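Local coordinates for topoisomerase I-like protein (Leishmania donovani, PDB 2B9S), which relaxes supercoiled DNA, probably by transiently cutting and rejoining one strand, as one of the two chains of a heterodimeric type IB topoisomerase, at residues E23-N28 against T185-E190; F155-P160 against V177-E182; V212-M217 against Y228-P233. One frame throughout, in Å; residues are numbered along the deposited sequence.

Contact 1 (E23-N28 against T185-E190)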
loop_
_atom_site.group_PDB
_atom_site.type_symbol
_atom_site.label_atom_id
_atom_site.label_comp_id
_atom_site.label_asym_id
_atom_site.label_seq_id
_atom_site.Cartn_x
_atom_site.Cartn_y
_atom_site.Cartn_z
ATOM N N GLU D 23 -17.599 20.715 -3.054
ATOM C CA GLU D 23 -18.715 21.599 -2.687
ATOM C C GLU D 23 -19.926 20.769 -2.336
ATOM O O GLU D 23 -20.670 21.080 -1.400
ATOM C CB GLU D 23 -19.048 22.568 -3.831
ATOM C CG GLU D 23 -17.990 23.659 -4.013
ATOM C CD GLU D 23 -17.744 24.463 -2.730
ATOM O OE1 GLU D 23 -18.719 24.671 -1.953
ATOM O OE2 GLU D 23 -16.577 24.886 -2.509
ATOM N N THR D 24 -20.119 19.708 -3.108
ATOM C CA THR D 24 -21.201 18.776 -2.846
ATOM C C THR D 24 -20.700 17.334 -2.918
ATOM O O THR D 24 -19.847 16.988 -3.747
ATOM C CB THR D 24 -22.389 18.950 -3.829
ATOM O OG1 THR D 24 -21.929 18.781 -5.171
ATOM C CG2 THR D 24 -23.062 20.318 -3.672
ATOM N N LEU D 25 -21.257 16.502 -2.051
ATOM C CA LEU D 25 -20.947 15.095 -2.021
ATOM C C LEU D 25 -22.165 14.273 -1.623
ATOM O O LEU D 25 -22.729 14.461 -0.556
ATOM C CB LEU D 25 -19.753 14.838 -1.074
ATOM C CG LEU D 25 -19.148 13.444 -0.937
ATOM C CD1 LEU D 25 -18.808 12.803 -2.295
ATOM C CD2 LEU D 25 -17.930 13.528 -0.013
ATOM N N ALA D 26 -22.543 13.353 -2.497
ATOM C CA ALA D 26 -23.641 12.436 -2.269
ATOM C C ALA D 26 -23.192 10.994 -2.512
ATOM O O ALA D 26 -22.523 10.695 -3.507
ATOM C CB ALA D 26 -24.824 12.785 -3.191
ATOM N N HIS D 27 -23.575 10.092 -1.613
ATOM C CA HIS D 27 -23.236 8.672 -1.756
ATOM C C HIS D 27 -24.151 7.849 -0.877
ATOM O O HIS D 27 -24.835 8.386 -0.014
ATOM C CB HIS D 27 -21.743 8.400 -1.429
ATOM C CG HIS D 27 -21.362 8.711 -0.011
ATOM N ND1 HIS D 27 -21.495 7.796 1.016
ATOM C CD2 HIS D 27 -20.862 9.841 0.549
ATOM C CE1 HIS D 27 -21.102 8.353 2.147
ATOM N NE2 HIS D 27 -20.709 9.590 1.892
ATOM N N ASN D 28 -24.147 6.543 -1.103
ATOM C CA ASN D 28 -25.036 5.612 -0.413
ATOM C C ASN D 28 -24.412 4.795 0.726
ATOM O O ASN D 28 -24.998 3.805 1.158
ATOM C CB ASN D 28 -25.631 4.651 -1.448
ATOM C CG ASN D 28 -26.515 5.363 -2.453
ATOM O OD1 ASN D 28 -27.379 6.152 -2.076
ATOM N ND2 ASN D 28 -26.309 5.089 -3.722
ATOM N N THR D 185 -17.893 6.166 10.683
ATOM C CA THR D 185 -18.181 7.597 10.545
ATOM C C THR D 185 -18.432 7.855 9.063
ATOM O O THR D 185 -17.634 7.468 8.202
ATOM C CB THR D 185 -17.011 8.473 11.084
ATOM O OG1 THR D 185 -16.804 8.183 12.474
ATOM C CG2 THR D 185 -17.302 9.967 10.945
ATOM N N ILE D 186 -19.565 8.483 8.778
ATOM C CA ILE D 186 -19.944 8.860 7.418
ATOM C C ILE D 186 -19.530 10.309 7.162
ATOM O O ILE D 186 -19.790 11.201 7.974
ATOM C CB ILE D 186 -21.468 8.642 7.197
ATOM C CG1 ILE D 186 -21.812 7.140 7.236
ATOM C CG2 ILE D 186 -21.939 9.307 5.911
ATOM C CD1 ILE D 186 -21.530 6.334 5.956
ATOM N N ASN D 187 -18.826 10.524 6.052
ATOM C CA ASN D 187 -18.511 11.876 5.594
ATOM C C ASN D 187 -19.278 12.143 4.309
ATOM O O ASN D 187 -19.098 11.434 3.313
ATOM C CB ASN D 187 -17.015 12.076 5.350
ATOM C CG ASN D 187 -16.647 13.535 5.162
ATOM O OD1 ASN D 187 -16.905 14.350 6.026
ATOM N ND2 ASN D 187 -16.031 13.860 4.041
ATOM N N ILE D 188 -20.129 13.170 4.355
ATOM C CA ILE D 188 -21.069 13.485 3.275
ATOM C C ILE D 188 -21.413 14.997 3.250
ATOM O O ILE D 188 -21.100 15.717 4.205
ATOM C CB ILE D 188 -22.337 12.594 3.427
ATOM C CG1 ILE D 188 -23.049 12.403 2.082
ATOM C CG2 ILE D 188 -23.204 13.049 4.613
ATOM C CD1 ILE D 188 -24.058 11.312 2.073
ATOM N N GLY D 189 -22.046 15.475 2.173
ATOM C CA GLY D 189 -22.486 16.882 2.094
ATOM C C GLY D 189 -23.627 17.214 3.036
ATOM O O GLY D 189 -24.508 16.391 3.254
ATOM N N GLU D 190 -23.612 18.425 3.593
ATOM C CA GLU D 190 -24.679 18.929 4.487
ATOM C C GLU D 190 -26.107 18.761 3.936
ATOM O O GLU D 190 -27.047 18.568 4.693
ATOM C CB GLU D 190 -24.505 20.428 4.787
ATOM C CG GLU D 190 -23.109 20.927 5.033
ATOM C CD GLU D 190 -22.353 21.185 3.746
ATOM O OE1 GLU D 190 -22.457 22.298 3.167
ATOM O OE2 GLU D 190 -21.652 20.252 3.322
#
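His27 and Leu25 bond to the backbone of 185-190 at two separate points. His27 NE2 donates to Asn187 O over 2.8 Å, with an N-H...O angle of 156°. The oxygen lies near the plane of the imidazole ring, but the nitrogen sits 41° out of the Asn187 carbonyl plane. Chi1 of 63° places His27 CG between its own backbone N and carbonyl carbon, and from there NE2 reaches the other segment. ND1 accepts from Gly29 N, so both ring nitrogens are used and the ring is held in place. The second bond is backbone to backbone, Gly189 N to Leu25 O at 3.0 Å.

These bonds join two sheets of the DNA-binding fragment. Strand 25-26 is an outer strand of the antiparallel sheet with 142-145 and 148-151. Strand 185-187 belongs to a separate, mixed sheet, between strands 205-207 and 216-219.

Two isoleucines pack against the same imidazole. Ile188 CD1 makes a CH-pi contact over one face, 4.0 Å from the centroid of the His27 ring. Ile186 CG2 approaches His27 CE1 obliquely at 4.0 Å. Other side-chain carbons pack on backbone carbonyls: Ile188 CG1 on Leu25 O at 3.4 Å, and Leu25 CD2 on Asn187 O. The Asn187 amide turns elsewhere, to Asp209, Gln207 and Trp214.

Contact 2 (F155-P160 against V177-E182). With nucleotides of chain C.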
loop_
_atom_site.group_PDB
_atom_site.type_symbol
_atom_site.label_atom_id
_atom_site.label_comp_id
_atom_site.label_asym_id
_atom_site.label_seq_id
_atom_site.Cartn_x
_atom_site.Cartn_y
_atom_site.Cartn_z
ATOM N N PHE D 155 -15.934 0.261 -1.211
ATOM C CA PHE D 155 -17.240 0.396 -0.527
ATOM C C PHE D 155 -17.663 -0.857 0.264
ATOM O O PHE D 155 -18.528 -0.777 1.130
ATOM C CB PHE D 155 -18.336 0.767 -1.523
ATOM C CG PHE D 155 -18.487 -0.220 -2.645
ATOM C CD1 PHE D 155 -17.846 -0.003 -3.871
ATOM C CD2 PHE D 155 -19.254 -1.377 -2.475
ATOM C CE1 PHE D 155 -17.981 -0.931 -4.906
ATOM C CE2 PHE D 155 -19.385 -2.309 -3.491
ATOM C CZ PHE D 155 -18.763 -2.092 -4.715
ATOM N N ARG D 156 -17.075 -2.009 -0.054
ATOM C CA ARG D 156 -17.329 -3.234 0.725
ATOM C C ARG D 156 -16.481 -3.263 1.986
ATOM O O ARG D 156 -15.258 -3.411 1.908
ATOM C CB ARG D 156 -17.019 -4.483 -0.091
ATOM C CG ARG D 156 -17.974 -4.758 -1.193
ATOM C CD ARG D 156 -17.707 -6.122 -1.775
ATOM N NE ARG D 156 -17.781 -6.043 -3.223
ATOM C CZ ARG D 156 -18.843 -6.397 -3.938
ATOM N NH1 ARG D 156 -19.931 -6.885 -3.327
ATOM N NH2 ARG D 156 -18.802 -6.271 -5.261
ATOM N N VAL D 157 -17.138 -3.130 3.132
ATOM C CA VAL D 157 -16.494 -3.190 4.437
ATOM C C VAL D 157 -15.739 -4.517 4.597
ATOM O O VAL D 157 -16.267 -5.598 4.266
ATOM C CB VAL D 157 -17.524 -3.026 5.589
ATOM C CG1 VAL D 157 -16.836 -3.099 6.952
ATOM C CG2 VAL D 157 -18.269 -1.727 5.450
ATOM N N GLU D 158 -14.503 -4.416 5.094
ATOM C CA GLU D 158 -13.623 -5.571 5.286
ATOM C C GLU D 158 -14.325 -6.579 6.163
ATOM O O GLU D 158 -14.794 -6.208 7.261
ATOM C CB GLU D 158 -12.307 -5.155 5.954
ATOM C CG GLU D 158 -11.455 -4.280 5.085
ATOM C CD GLU D 158 -10.141 -3.889 5.746
ATOM O OE1 GLU D 158 -9.684 -4.595 6.675
ATOM O OE2 GLU D 158 -9.570 -2.862 5.332
ATOM N N PRO D 159 -14.431 -7.843 5.684
ATOM C CA PRO D 159 -14.943 -8.871 6.572
ATOM C C PRO D 159 -13.941 -9.236 7.687
ATOM O O PRO D 159 -12.724 -9.037 7.534
ATOM C CB PRO D 159 -15.238 -10.056 5.633
ATOM C CG PRO D 159 -14.425 -9.811 4.404
ATOM C CD PRO D 159 -14.159 -8.347 4.320
ATOM N N PRO D 160 -14.455 -9.742 8.815
ATOM C CA PRO D 160 -13.592 -10.184 9.907
ATOM C C PRO D 160 -12.634 -11.315 9.486
ATOM O O PRO D 160 -12.922 -12.090 8.564
ATOM C CB PRO D 160 -14.571 -10.670 10.985
ATOM C CG PRO D 160 -15.944 -10.757 10.314
ATOM C CD PRO D 160 -15.896 -9.876 9.111
ATOM N N VAL D 177 -11.900 -7.923 14.098
ATOM C CA VAL D 177 -13.327 -8.140 14.356
ATOM C C VAL D 177 -14.254 -7.500 13.313
ATOM O O VAL D 177 -13.837 -6.620 12.525
ATOM C CB VAL D 177 -13.762 -7.772 15.808
ATOM C CG1 VAL D 177 -12.861 -8.459 16.842
ATOM C CG2 VAL D 177 -13.820 -6.235 16.028
ATOM N N ARG D 178 -15.495 -7.989 13.296
ATOM C CA ARG D 178 -16.564 -7.462 12.442
ATOM C C ARG D 178 -16.831 -5.994 12.732
ATOM O O ARG D 178 -17.053 -5.617 13.876
ATOM C CB ARG D 178 -17.866 -8.267 12.624
ATOM C CG ARG D 178 -18.915 -7.980 11.537
ATOM C CD ARG D 178 -20.093 -8.940 11.606
ATOM N NE ARG D 178 -19.742 -10.319 11.247
ATOM C CZ ARG D 178 -19.811 -10.862 10.032
ATOM N NH1 ARG D 178 -20.212 -10.171 8.968
ATOM N NH2 ARG D 178 -19.464 -12.126 9.876
ATOM N N VAL D 179 -16.783 -5.185 11.681
ATOM C CA VAL D 179 -17.147 -3.773 11.737
ATOM C C VAL D 179 -18.683 -3.596 11.800
ATOM O O VAL D 179 -19.417 -4.075 10.929
ATOM C CB VAL D 179 -16.566 -3.012 10.520
ATOM C CG1 VAL D 179 -16.800 -1.495 10.649
ATOM C CG2 VAL D 179 -15.078 -3.327 10.358
ATOM N N GLN D 180 -19.154 -2.914 12.842
ATOM C CA GLN D 180 -20.578 -2.550 12.980
ATOM C C GLN D 180 -20.856 -1.122 12.449
ATOM O O GLN D 180 -19.934 -0.304 12.347
ATOM C CB GLN D 180 -21.030 -2.677 14.444
ATOM C CG GLN D 180 -21.022 -4.129 15.036
ATOM C CD GLN D 180 -21.916 -5.152 14.290
ATOM O OE1 GLN D 180 -21.673 -6.358 14.360
ATOM N NE2 GLN D 180 -22.935 -4.678 13.586
ATOM N N PRO D 181 -22.123 -0.822 12.095
ATOM C CA PRO D 181 -22.466 0.566 11.778
ATOM C C PRO D 181 -21.987 1.583 12.836
ATOM O O PRO D 181 -21.575 2.684 12.475
ATOM C CB PRO D 181 -23.989 0.534 11.696
ATOM C CG PRO D 181 -24.324 -0.872 11.331
ATOM C CD PRO D 181 -23.288 -1.731 11.947
ATOM N N GLU D 182 -22.003 1.192 14.113
ATOM C CA GLU D 182 -21.573 2.048 15.215
ATOM C C GLU D 182 -20.082 2.376 15.196
ATOM O O GLU D 182 -19.626 3.261 15.925
ATOM C CB GLU D 182 -21.943 1.411 16.568
ATOM C CG GLU D 182 -23.447 1.501 16.944
ATOM C CD GLU D 182 -24.388 0.571 16.132
ATOM O OE1 GLU D 182 -23.953 -0.434 15.533
ATOM O OE2 GLU D 182 -25.596 0.833 16.105
ATOM P P DT C 12 -10.558 -7.207 2.406
ATOM O OP1 DT C 12 -10.997 -8.208 3.397
ATOM O OP2 DT C 12 -11.440 -6.064 2.067
ATOM O "O5'" DT C 12 -9.154 -6.642 2.908
ATOM C "C5'" DT C 12 -8.080 -7.513 3.354
ATOM C "C4'" DT C 12 -6.833 -6.679 3.542
ATOM O "O4'" DT C 12 -6.430 -6.171 2.253
ATOM C "C3'" DT C 12 -6.926 -5.433 4.440
ATOM O "O3'" DT C 12 -5.681 -5.289 5.170
ATOM C "C2'" DT C 12 -7.037 -4.259 3.466
ATOM C "C1'" DT C 12 -6.071 -4.831 2.441
ATOM N N1 DT C 12 -5.924 -4.024 1.223
ATOM C C2 DT C 12 -4.707 -4.051 0.581
ATOM O O2 DT C 12 -3.779 -4.750 0.943
ATOM N N3 DT C 12 -4.645 -3.210 -0.504
ATOM C C4 DT C 12 -5.646 -2.378 -0.967
ATOM O O4 DT C 12 -5.491 -1.658 -1.941
ATOM C C5 DT C 12 -6.878 -2.395 -0.240
ATOM C C7 DT C 12 -8.079 -1.634 -0.720
ATOM C C6 DT C 12 -6.952 -3.193 0.808
HETATM O O HOH W 1 -12.855 -6.064 9.819
HETATM O O HOH W 2 -16.636 -6.452 8.948
#
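Two loops of the DNA-binding fragment meet here through Val157, Pro160, Arg178 and Val179. Loop 155-160 leads into strand 161-162, and loop 177-182 leaves strand 175-176. The first loop also borders the bound DNA at DT12 of chain C.

The apolar part of the contact is a pair of valines, of which Val157 is buried. Val157 CG1 meets its partner 3.6 Å from Val179 CB and 3.8 Å from Val179 CG2. Chi1 of 180° sets Val157 CG1 opposite its own backbone N and turns it to this neighbour. Trp218 of strand 216-219 also packs on Val179.

Two waters bridge the backbones next to this pair. One donates to both Glu158 O and Val177 O. The other accepts from Val179 N at 3.0 Å and donates to Glu158 O, at a distance that is doubtfully short.

On the DNA side, Pro159 CD comes within 3.3 Å of OP1 of DT12. The Glu158 carboxylate lies by the sugar, with OE2 3.4 Å from C2' of DT12. It forms salt bridges to Lys176 and Lys227, which probably offset its charge beside the phosphates.

The bend at chi3 (-68°) brings the Arg178 guanidinium beside Pro160. Its NH2 forms a salt bridge with Glu58 of helix 54-64. Pro160 CG lies over one face of the guanidinium, off-centre, 3.8 Å from Arg178 NH2.

Contact 3 (V212-M217 against Y228-P233). With nucleotides of chain A.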
loop_
_atom_site.group_PDB
_atom_site.type_symbol
_atom_site.label_atom_id
_atom_site.label_comp_id
_atom_site.label_asym_id
_atom_site.label_seq_id
_atom_site.Cartn_x
_atom_site.Cartn_y
_atom_site.Cartn_z
ATOM N N VAL D 212 -11.625 16.939 3.436
ATOM C CA VAL D 212 -11.185 15.541 3.236
ATOM C C VAL D 212 -11.878 14.876 2.032
ATOM O O VAL D 212 -12.876 15.398 1.538
ATOM C CB VAL D 212 -11.261 14.663 4.570
ATOM C CG1 VAL D 212 -10.408 15.303 5.681
ATOM C CG2 VAL D 212 -12.703 14.431 5.046
ATOM N N THR D 213 -11.347 13.732 1.580
ATOM C CA THR D 213 -11.753 13.073 0.321
ATOM C C THR D 213 -12.399 11.706 0.551
ATOM O O THR D 213 -12.670 10.961 -0.408
ATOM C CB THR D 213 -10.556 12.810 -0.636
ATOM O OG1 THR D 213 -9.653 11.870 -0.034
ATOM C CG2 THR D 213 -9.813 14.067 -0.985
ATOM N N TRP D 214 -12.604 11.353 1.819
ATOM C CA TRP D 214 -13.141 10.043 2.163
ATOM C C TRP D 214 -14.629 10.093 2.449
ATOM O O TRP D 214 -15.140 11.134 2.896
ATOM C CB TRP D 214 -12.377 9.418 3.341
ATOM C CG TRP D 214 -12.240 10.226 4.612
ATOM C CD1 TRP D 214 -11.165 11.004 4.979
ATOM C CD2 TRP D 214 -13.149 10.249 5.742
ATOM N NE1 TRP D 214 -11.379 11.533 6.236
ATOM C CE2 TRP D 214 -12.577 11.077 6.723
ATOM C CE3 TRP D 214 -14.388 9.657 6.003
ATOM C CZ2 TRP D 214 -13.205 11.337 7.938
ATOM C CZ3 TRP D 214 -15.007 9.908 7.207
ATOM C CH2 TRP D 214 -14.417 10.732 8.167
ATOM N N LEU D 215 -15.317 8.974 2.189
ATOM C CA LEU D 215 -16.773 8.908 2.339
ATOM C C LEU D 215 -17.175 8.213 3.634
ATOM O O LEU D 215 -18.288 8.409 4.156
ATOM C CB LEU D 215 -17.430 8.178 1.149
ATOM C CG LEU D 215 -16.935 8.457 -0.271
ATOM C CD1 LEU D 215 -17.768 7.716 -1.360
ATOM C CD2 LEU D 215 -16.850 9.941 -0.562
ATOM N N ALA D 216 -16.281 7.374 4.143
ATOM C CA ALA D 216 -16.511 6.665 5.392
ATOM C C ALA D 216 -15.177 6.249 6.023
ATOM O O ALA D 216 -14.161 6.135 5.325
ATOM C CB ALA D 216 -17.448 5.448 5.163
ATOM N N MET D 217 -15.194 6.030 7.341
ATOM C CA MET D 217 -13.993 5.719 8.126
ATOM C C MET D 217 -14.392 4.823 9.285
ATOM O O MET D 217 -15.464 4.988 9.865
ATOM C CB MET D 217 -13.340 7.013 8.649
ATOM C CG MET D 217 -12.061 6.857 9.500
ATOM S SD MET D 217 -12.287 6.474 11.277
ATOM C CE MET D 217 -12.934 8.018 11.912
ATOM N N TYR D 228 -10.412 3.837 5.386
ATOM C CA TYR D 228 -11.257 4.794 4.676
ATOM C C TYR D 228 -11.801 4.224 3.409
ATOM O O TYR D 228 -11.093 3.535 2.673
ATOM C CB TYR D 228 -10.478 6.033 4.268
ATOM C CG TYR D 228 -9.832 6.753 5.398
ATOM C CD1 TYR D 228 -10.520 7.738 6.093
ATOM C CD2 TYR D 228 -8.497 6.485 5.752
ATOM C CE1 TYR D 228 -9.939 8.398 7.111
ATOM C CE2 TYR D 228 -7.919 7.145 6.795
ATOM C CZ TYR D 228 -8.640 8.102 7.460
ATOM O OH TYR D 228 -8.052 8.793 8.484
ATOM N N VAL D 229 -13.070 4.527 3.164
ATOM C CA VAL D 229 -13.661 4.366 1.850
ATOM C C VAL D 229 -13.339 5.619 1.035
ATOM O O VAL D 229 -13.680 6.739 1.419
ATOM C CB VAL D 229 -15.175 4.165 1.942
ATOM C CG1 VAL D 229 -15.764 3.996 0.556
ATOM C CG2 VAL D 229 -15.499 2.968 2.819
ATOM N N MET D 230 -12.650 5.421 -0.077
ATOM C CA MET D 230 -12.235 6.528 -0.947
ATOM C C MET D 230 -12.613 6.260 -2.420
ATOM O O MET D 230 -13.069 5.158 -2.761
ATOM C CB MET D 230 -10.726 6.806 -0.747
ATOM C CG MET D 230 -10.417 7.530 0.610
ATOM S SD MET D 230 -8.726 8.096 0.753
ATOM C CE MET D 230 -8.551 8.735 2.445
ATOM N N LEU D 231 -12.421 7.257 -3.290
ATOM C CA LEU D 231 -12.780 7.119 -4.723
ATOM C C LEU D 231 -11.820 6.223 -5.497
ATOM O O LEU D 231 -10.711 5.983 -5.051
ATOM C CB LEU D 231 -12.944 8.489 -5.414
ATOM C CG LEU D 231 -13.989 9.483 -4.876
ATOM C CD1 LEU D 231 -14.322 10.536 -5.911
ATOM C CD2 LEU D 231 -15.258 8.809 -4.428
ATOM N N ALA D 232 -12.285 5.696 -6.626
ATOM C CA ALA D 232 -11.480 4.866 -7.508
ATOM C C ALA D 232 -10.418 5.717 -8.204
ATOM O O ALA D 232 -10.585 6.923 -8.330
ATOM C CB ALA D 232 -12.370 4.167 -8.531
ATOM N N PRO D 233 -9.307 5.095 -8.641
ATOM C CA PRO D 233 -8.233 5.857 -9.308
ATOM C C PRO D 233 -8.681 6.562 -10.602
ATOM O O PRO D 233 -8.066 7.564 -10.989
ATOM C CB PRO D 233 -7.153 4.800 -9.591
ATOM C CG PRO D 233 -7.524 3.591 -8.776
ATOM C CD PRO D 233 -8.994 3.659 -8.513
ATOM P P DA A 7 -9.089 12.373 9.002
ATOM O OP1 DA A 7 -10.002 13.532 8.881
ATOM O OP2 DA A 7 -9.592 11.011 9.275
ATOM O "O5'" DA A 7 -8.243 12.308 7.668
ATOM C "C5'" DA A 7 -7.453 13.400 7.274
ATOM C "C4'" DA A 7 -6.635 13.024 6.056
ATOM O "O4'" DA A 7 -5.438 12.349 6.511
ATOM C "C3'" DA A 7 -7.270 12.088 5.020
ATOM O "O3'" DA A 7 -6.704 12.435 3.773
ATOM C "C2'" DA A 7 -6.678 10.747 5.357
ATOM C "C1'" DA A 7 -5.258 11.212 5.706
ATOM N N9 DA A 7 -4.482 10.200 6.430
ATOM C C8 DA A 7 -4.976 9.358 7.377
ATOM N N7 DA A 7 -4.078 8.551 7.848
ATOM C C5 DA A 7 -2.932 8.855 7.170
ATOM C C6 DA A 7 -1.643 8.322 7.247
ATOM N N6 DA A 7 -1.323 7.318 8.078
ATOM N N1 DA A 7 -0.715 8.846 6.428
ATOM C C2 DA A 7 -1.058 9.860 5.624
ATOM N N3 DA A 7 -2.253 10.428 5.460
ATOM C C4 DA A 7 -3.155 9.876 6.276
ATOM P P DC A 8 -7.462 13.167 2.582
ATOM O OP1 DC A 8 -7.282 14.596 2.742
ATOM O OP2 DC A 8 -8.852 12.638 2.471
ATOM O "O5'" DC A 8 -6.764 12.454 1.329
ATOM C "C5'" DC A 8 -5.527 12.726 0.799
ATOM C "C4'" DC A 8 -4.521 11.565 0.916
ATOM O "O4'" DC A 8 -4.536 10.857 2.170
ATOM C "C3'" DC A 8 -4.493 10.428 -0.085
ATOM O "O3'" DC A 8 -4.107 10.930 -1.375
ATOM C "C2'" DC A 8 -3.348 9.627 0.545
ATOM C "C1'" DC A 8 -3.431 9.982 2.033
ATOM N N1 DC A 8 -3.578 8.758 2.894
ATOM C C2 DC A 8 -2.414 8.035 3.207
ATOM O O2 DC A 8 -1.319 8.435 2.786
ATOM N N3 DC A 8 -2.516 6.918 3.970
ATOM C C4 DC A 8 -3.714 6.509 4.410
ATOM N N4 DC A 8 -3.729 5.403 5.163
ATOM C C5 DC A 8 -4.931 7.220 4.093
ATOM C C6 DC A 8 -4.815 8.330 3.327
HETATM O O HOH W 3 -11.496 9.697 -2.377
#
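Tyr228 CD1 lies over one face of the Trp214 indole, 3.4 Å from Trp214 CG. The two aromatic planes are oblique, 49° apart. Met217 CB covers the same face by the six-membered ring, and Val212 CG2 covers the opposite face. DNA comes to the indole edge, with O5' of DA7 and OP2 of DC8 of chain A near its plane. The Tyr228 ring in turn carries C2' of DA7 over one face. Met217 CG runs alongside the tyrosine, 3.5 Å from Tyr228 CE1.

The tyrosine also binds a phosphate. Its OH donates to OP2 of DA7, 2.8 Å away and in the plane of the ring. Thr213 grips the next phosphate twice: N and OG1 both donate to OP2 of DC8, the hydroxyl at 2.7 Å. Chi1 of 65° keeps Thr213 OG1 on the same side as the amide, which makes the double grip possible.

Two backbone bonds cross between the segments. Leu215 N to Val229 O is nearly straight, at 172°, and Val229 N donates to Ala216 O at 2.9 Å. Ala216 CB packs on Val229 CG2. Farther along, a water links Thr213 O to Leu231 N.

Met217 and Tyr228 form an antiparallel non-hydrogen-bonded pair. This is the open end of the beta hairpin of strands 216-219 and 226-229, which presents Tyr228, together with Thr213 just before the first strand, to consecutive DNA phosphates.

How the contacts relate
All three contacts lie in the DNA-binding fragment. Contact 2 is nested in the sequence loop closed by contact 1, and contact 3 follows both. Contacts 1 and 3 are closest, with centres about 10 Å apart. They share the mixed sheet, where strand 185-187 pairs with 216-219. Thr185 N probably bonds to Met217 O, and Asn187 N to Leu215 O. The centre of contact 2 is about 19 Å from that of contact 1 and about 15 Å from that of contact 3, which it touches by Phe155 packing on Val229. Contacts 2 and 3 both reach DNA, at chains C and A. Contact 1, its nearest atom about 7 Å from the DNA, joins the two sheets, one carrying the DNA-binding hairpin.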